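Side-chain contacts in Iron(III) ABC transporter, periplasmic iron-compound-binding protein (Vibrio cholerae, PDB 3TEF), which probably captures iron-loaded catecholate siderophores in the periplasm and hands them to an ABC transporter for uptake: residues A29-A32 with I33-G37; S116-Q119 with Q120-L124. All blocks are in the same frame, centred on the assembly; numbering follows the deposited sequence.

Contact 1. Residues A29-A32 with I33-G37; sequences ALDA and IDSFG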
loop_
_atom_site.group_PDB
_atom_site.type_symbol
_atom_site.label_atom_id
_atom_site.label_comp_id
_atom_site.label_asym_id
_atom_site.label_seq_id
_atom_site.Cartn_x
_atom_site.Cartn_y
_atom_site.Cartn_z
ATOM N N ALA A 29 -5.917 2.345 -5.014
ATOM C CA ALA A 29 -6.402 3.019 -6.214
ATOM C C ALA A 29 -7.516 4.015 -5.860
ATOM O O ALA A 29 -7.503 5.162 -6.305
ATOM C CB ALA A 29 -6.900 1.999 -7.231
ATOM N N LEU A 30 -8.460 3.576 -5.035
ATOM C CA LEU A 30 -9.557 4.455 -4.612
ATOM C C LEU A 30 -9.046 5.679 -3.819
ATOM O O LEU A 30 -9.463 6.820 -4.066
ATOM C CB LEU A 30 -10.594 3.650 -3.818
ATOM C CG LEU A 30 -11.860 4.403 -3.391
ATOM C CD1 LEU A 30 -12.535 5.084 -4.568
ATOM C CD2 LEU A 30 -12.823 3.432 -2.724
ATOM N N ASP A 31 -8.126 5.446 -2.882
ATOM C CA ASP A 31 -7.448 6.513 -2.141
ATOM C C ASP A 31 -6.851 7.559 -3.088
ATOM O O ASP A 31 -7.167 8.743 -2.990
ATOM C CB ASP A 31 -6.380 5.871 -1.243
ATOM C CG ASP A 31 -5.469 6.861 -0.545
ATOM O OD1 ASP A 31 -5.313 8.042 -0.954
ATOM O OD2 ASP A 31 -4.850 6.409 0.428
ATOM N N ALA A 32 -5.996 7.139 -4.019
ATOM C CA ALA A 32 -5.336 8.132 -4.861
ATOM C C ALA A 32 -6.338 8.829 -5.780
ATOM O O ALA A 32 -6.296 10.048 -5.966
ATOM C CB ALA A 32 -4.192 7.491 -5.667
ATOM N N ILE A 33 -7.274 8.059 -6.318
ATOM C CA ILE A 33 -8.273 8.613 -7.229
ATOM C C ILE A 33 -9.162 9.644 -6.516
ATOM O O ILE A 33 -9.319 10.772 -6.981
ATOM C CB ILE A 33 -9.086 7.496 -7.923
ATOM C CG1 ILE A 33 -8.226 6.859 -9.029
ATOM C CG2 ILE A 33 -10.378 8.045 -8.494
ATOM C CD1 ILE A 33 -8.796 5.588 -9.632
ATOM N N ASP A 34 -9.703 9.273 -5.370
ATOM C CA ASP A 34 -10.487 10.223 -4.597
ATOM C C ASP A 34 -9.658 11.440 -4.164
ATOM O O ASP A 34 -10.132 12.570 -4.241
ATOM C CB ASP A 34 -11.127 9.539 -3.394
ATOM C CG ASP A 34 -11.916 10.505 -2.542
ATOM O OD1 ASP A 34 -13.062 10.816 -2.913
ATOM O OD2 ASP A 34 -11.371 10.953 -1.519
ATOM N N SER A 35 -8.425 11.205 -3.717
ATOM C CA SER A 35 -7.554 12.277 -3.233
ATOM C C SER A 35 -7.303 13.355 -4.288
ATOM O O SER A 35 -7.177 14.547 -3.959
ATOM C CB SER A 35 -6.218 11.716 -2.739
ATOM O OG SER A 35 -6.402 10.893 -1.603
ATOM N N PHE A 36 -7.221 12.934 -5.545
ATOM C CA PHE A 36 -6.976 13.856 -6.653
ATOM C C PHE A 36 -8.278 14.417 -7.239
ATOM O O PHE A 36 -8.269 15.109 -8.255
ATOM C CB PHE A 36 -6.087 13.209 -7.732
ATOM C CG PHE A 36 -4.629 13.138 -7.347
ATOM C CD1 PHE A 36 -3.938 14.293 -7.000
ATOM C CD2 PHE A 36 -3.952 11.929 -7.333
ATOM C CE1 PHE A 36 -2.604 14.232 -6.638
ATOM C CE2 PHE A 36 -2.625 11.859 -6.967
ATOM C CZ PHE A 36 -1.945 13.013 -6.626
ATOM N N GLY A 37 -9.394 14.123 -6.576
ATOM C CA GLY A 37 -10.645 14.794 -6.867
ATOM C C GLY A 37 -11.542 14.128 -7.886
ATOM O O GLY A 37 -12.475 14.744 -8.393
#
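S35 grips the carbonyl of D31 twice, and the pair shows how a helix can hold one of its last turns with a side chain as well as with its backbone. The hydroxyl OG of S35 donates to D31 O at 2.7 Å, while S35 N donates to the same oxygen at 2.9 Å. The two donors arrive from opposite faces of the carbonyl plane, the hydroxyl from well above it, 42° out. S35 OG lies anti to its own carbonyl carbon (chi1 -65°), which folds the hydroxyl back over the preceding turn; it also comes within 3.1 Å of D31 OD1. That buried carboxylate is held mainly from outside, since K268 N binds OD1 and A269 N binds OD2, both at the start of helix 267-279, an end whose dipole would probably stabilise the negative charge. D34 turns its OD1 to the hydroxyl of Y56.

Backbone bonds continue the turn: D34 N reaches L30 O at 2.8 Å, and F36 N reaches A32 O at 3.1 Å. Outward from these, I33 lays CG1 beside A29 O at 3.3 Å, and both residues pack on V24 and V84 of the parallel sheet. The ring of F36 approaches A32 O obliquely through CD2. G37, with positive phi, is the C-prime residue of a Schellman motif, which ends the helix of the beta-alpha-beta unit linking strands 22-25 and 42-43.

Contact 2. Residues S116-Q119 with Q120-L124; sequences STQQ and QWRNL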
loop_
_atom_site.group_PDB
_atom_site.type_symbol
_atom_site.label_atom_id
_atom_site.label_comp_id
_atom_site.label_asym_id
_atom_site.label_seq_id
_atom_site.Cartn_x
_atom_site.Cartn_y
_atom_site.Cartn_z
ATOM N N SER A 116 8.225 3.844 -7.639
ATOM C CA SER A 116 7.112 3.279 -8.390
ATOM C C SER A 116 5.787 3.975 -8.094
ATOM O O SER A 116 4.984 4.181 -8.998
ATOM C CB SER A 116 7.002 1.751 -8.208
ATOM O OG SER A 116 6.704 1.406 -6.871
ATOM N N THR A 117 5.576 4.372 -6.842
ATOM C CA THR A 117 4.355 5.072 -6.462
ATOM C C THR A 117 4.235 6.428 -7.180
ATOM O O THR A 117 3.164 6.797 -7.652
ATOM C CB THR A 117 4.277 5.230 -4.933
ATOM O OG1 THR A 117 4.119 3.936 -4.334
ATOM C CG2 THR A 117 3.098 6.136 -4.529
ATOM N N GLN A 118 5.342 7.156 -7.279
ATOM C CA GLN A 118 5.376 8.384 -8.080
ATOM C C GLN A 118 4.856 8.180 -9.486
ATOM O O GLN A 118 4.094 8.998 -10.003
ATOM C CB GLN A 118 6.807 8.906 -8.204
ATOM C CG GLN A 118 7.336 9.529 -6.946
ATOM C CD GLN A 118 8.790 9.927 -7.122
ATOM O OE1 GLN A 118 9.129 10.692 -8.027
ATOM N NE2 GLN A 118 9.659 9.372 -6.288
ATOM N N GLN A 119 5.301 7.103 -10.133
ATOM C CA GLN A 119 4.824 6.812 -11.470
ATOM C C GLN A 119 3.335 6.503 -11.477
ATOM O O GLN A 119 2.648 6.861 -12.425
ATOM C CB GLN A 119 5.611 5.667 -12.122
ATOM C CG GLN A 119 5.316 5.513 -13.603
ATOM C CD GLN A 119 5.510 6.813 -14.365
ATOM O OE1 GLN A 119 6.570 7.438 -14.285
ATOM N NE2 GLN A 119 4.480 7.244 -15.084
ATOM N N GLN A 120 2.830 5.844 -10.427
ATOM C CA GLN A 120 1.405 5.533 -10.391
ATOM C C GLN A 120 0.604 6.833 -10.316
ATOM O O GLN A 120 -0.431 6.971 -10.990
ATOM C CB GLN A 120 1.019 4.620 -9.206
ATOM C CG GLN A 120 1.861 3.353 -9.042
ATOM C CD GLN A 120 2.038 2.581 -10.352
ATOM O OE1 GLN A 120 3.133 2.542 -10.922
ATOM N NE2 GLN A 120 0.973 1.961 -10.819
ATOM N N TRP A 121 1.055 7.776 -9.486
ATOM C CA TRP A 121 0.355 9.057 -9.412
ATOM C C TRP A 121 0.498 9.820 -10.731
ATOM O O TRP A 121 -0.460 10.417 -11.216
ATOM C CB TRP A 121 0.844 9.916 -8.237
ATOM C CG TRP A 121 0.704 9.289 -6.870
ATOM C CD1 TRP A 121 0.122 8.083 -6.556
ATOM C CD2 TRP A 121 1.170 9.844 -5.637
ATOM N NE1 TRP A 121 0.204 7.865 -5.198
ATOM C CE2 TRP A 121 0.851 8.931 -4.611
ATOM C CE3 TRP A 121 1.839 11.032 -5.300
ATOM C CZ2 TRP A 121 1.171 9.165 -3.272
ATOM C CZ3 TRP A 121 2.162 11.266 -3.966
ATOM C CH2 TRP A 121 1.832 10.338 -2.972
ATOM N N ARG A 122 1.687 9.782 -11.326
ATOM C CA ARG A 122 1.877 10.432 -12.622
ATOM C C ARG A 122 0.972 9.829 -13.690
ATOM O O ARG A 122 0.452 10.550 -14.544
ATOM C CB ARG A 122 3.351 10.432 -13.046
ATOM C CG ARG A 122 4.166 11.496 -12.301
ATOM C CD ARG A 122 5.643 11.546 -12.716
ATOM N NE ARG A 122 6.295 12.633 -11.990
ATOM C CZ ARG A 122 7.266 12.474 -11.098
ATOM N NH1 ARG A 122 7.731 11.265 -10.826
ATOM N NH2 ARG A 122 7.772 13.534 -10.479
ATOM N N ASN A 123 0.754 8.517 -13.623
ATOM C CA ASN A 123 -0.184 7.866 -14.534
ATOM C C ASN A 123 -1.598 8.432 -14.403
ATOM O O ASN A 123 -2.255 8.715 -15.408
ATOM C CB ASN A 123 -0.203 6.349 -14.319
ATOM C CG ASN A 123 1.006 5.660 -14.921
ATOM O OD1 ASN A 123 1.759 6.259 -15.683
ATOM N ND2 ASN A 123 1.192 4.388 -14.583
ATOM N N LEU A 124 -2.069 8.576 -13.167
ATOM C CA LEU A 124 -3.335 9.252 -12.910
ATOM C C LEU A 124 -3.327 10.682 -13.462
ATOM O O LEU A 124 -4.291 11.120 -14.093
ATOM C CB LEU A 124 -3.652 9.275 -11.408
ATOM C CG LEU A 124 -3.830 7.915 -10.741
ATOM C CD1 LEU A 124 -4.338 8.125 -9.308
ATOM C CD2 LEU A 124 -4.829 7.095 -11.539
HETATM O O HOH W 1 10.173 13.315 -8.705
HETATM O O HOH W 2 7.848 8.731 -12.164
#
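The first torsions of Q118 and Q119 bring them to R122 and N123, one turn further on. In Q118, CG is anti to the carbonyl carbon (chi1 -73°) and the chain then runs side by side with R122, itself extended from CG to NE, both pointing the same way; Q119 instead sets CG anti to the backbone N (chi1 -169°) and bends at chi2, so that its side chain crosses that of N123 at about a right angle. R122 NH1 consequently donates to Q118 OE1 at 3.2 Å, with the amide and guanidinium planes 63° apart. One water links Q118 OE1 to R122 NH2, and a second links Q119 OE1 to R122 NH1, so Q118 holds the guanidinium directly and through water, Q119 through water alone within this contact. R122 NE forms a salt bridge with E135.

Q119 NE2 gives a hydrogen to N123 OD1 at 3.0 Å; the acceptor lies in the amide plane of Q119, but the donor stands above the carbonyl plane of N123. N123 ND2 is taken by E7 O. On the buried side, CG2 of T117 sits over one face of the W121 indole, offset toward the rim and 3.4 Å from NE1. W121 NE1 donates to S265 O, and W114 meets the indole edge-to-face. Beneath these side chains W121 N binds T117 O at 3.0 Å. Side-chain pairs spaced i to i+4 on top of the backbone bonds are characteristic of an alpha-helix, here helix 113-128, which packs against helices 131-154 and 267-279.

How the contacts relate
Followed from the N terminus, the two contacts come in series, neither enclosing nor crossing the other. Each is a local i to i+4 pairing that closes no large loop: contact 1 lies in helix 27-35, early in the parallel-sheet domain, and contact 2 lies in helix 113-128, reached after strand 102-104. Though far apart along the chain, they meet in space, their centres about 12 Å apart. L124 CD1 packs against A32 CB at 3.7 Å, and the ring of F36 lies near CB of W121. Helix 267-279, returning late in the chain, touches both through V267, tying the two helices together beside the sheet.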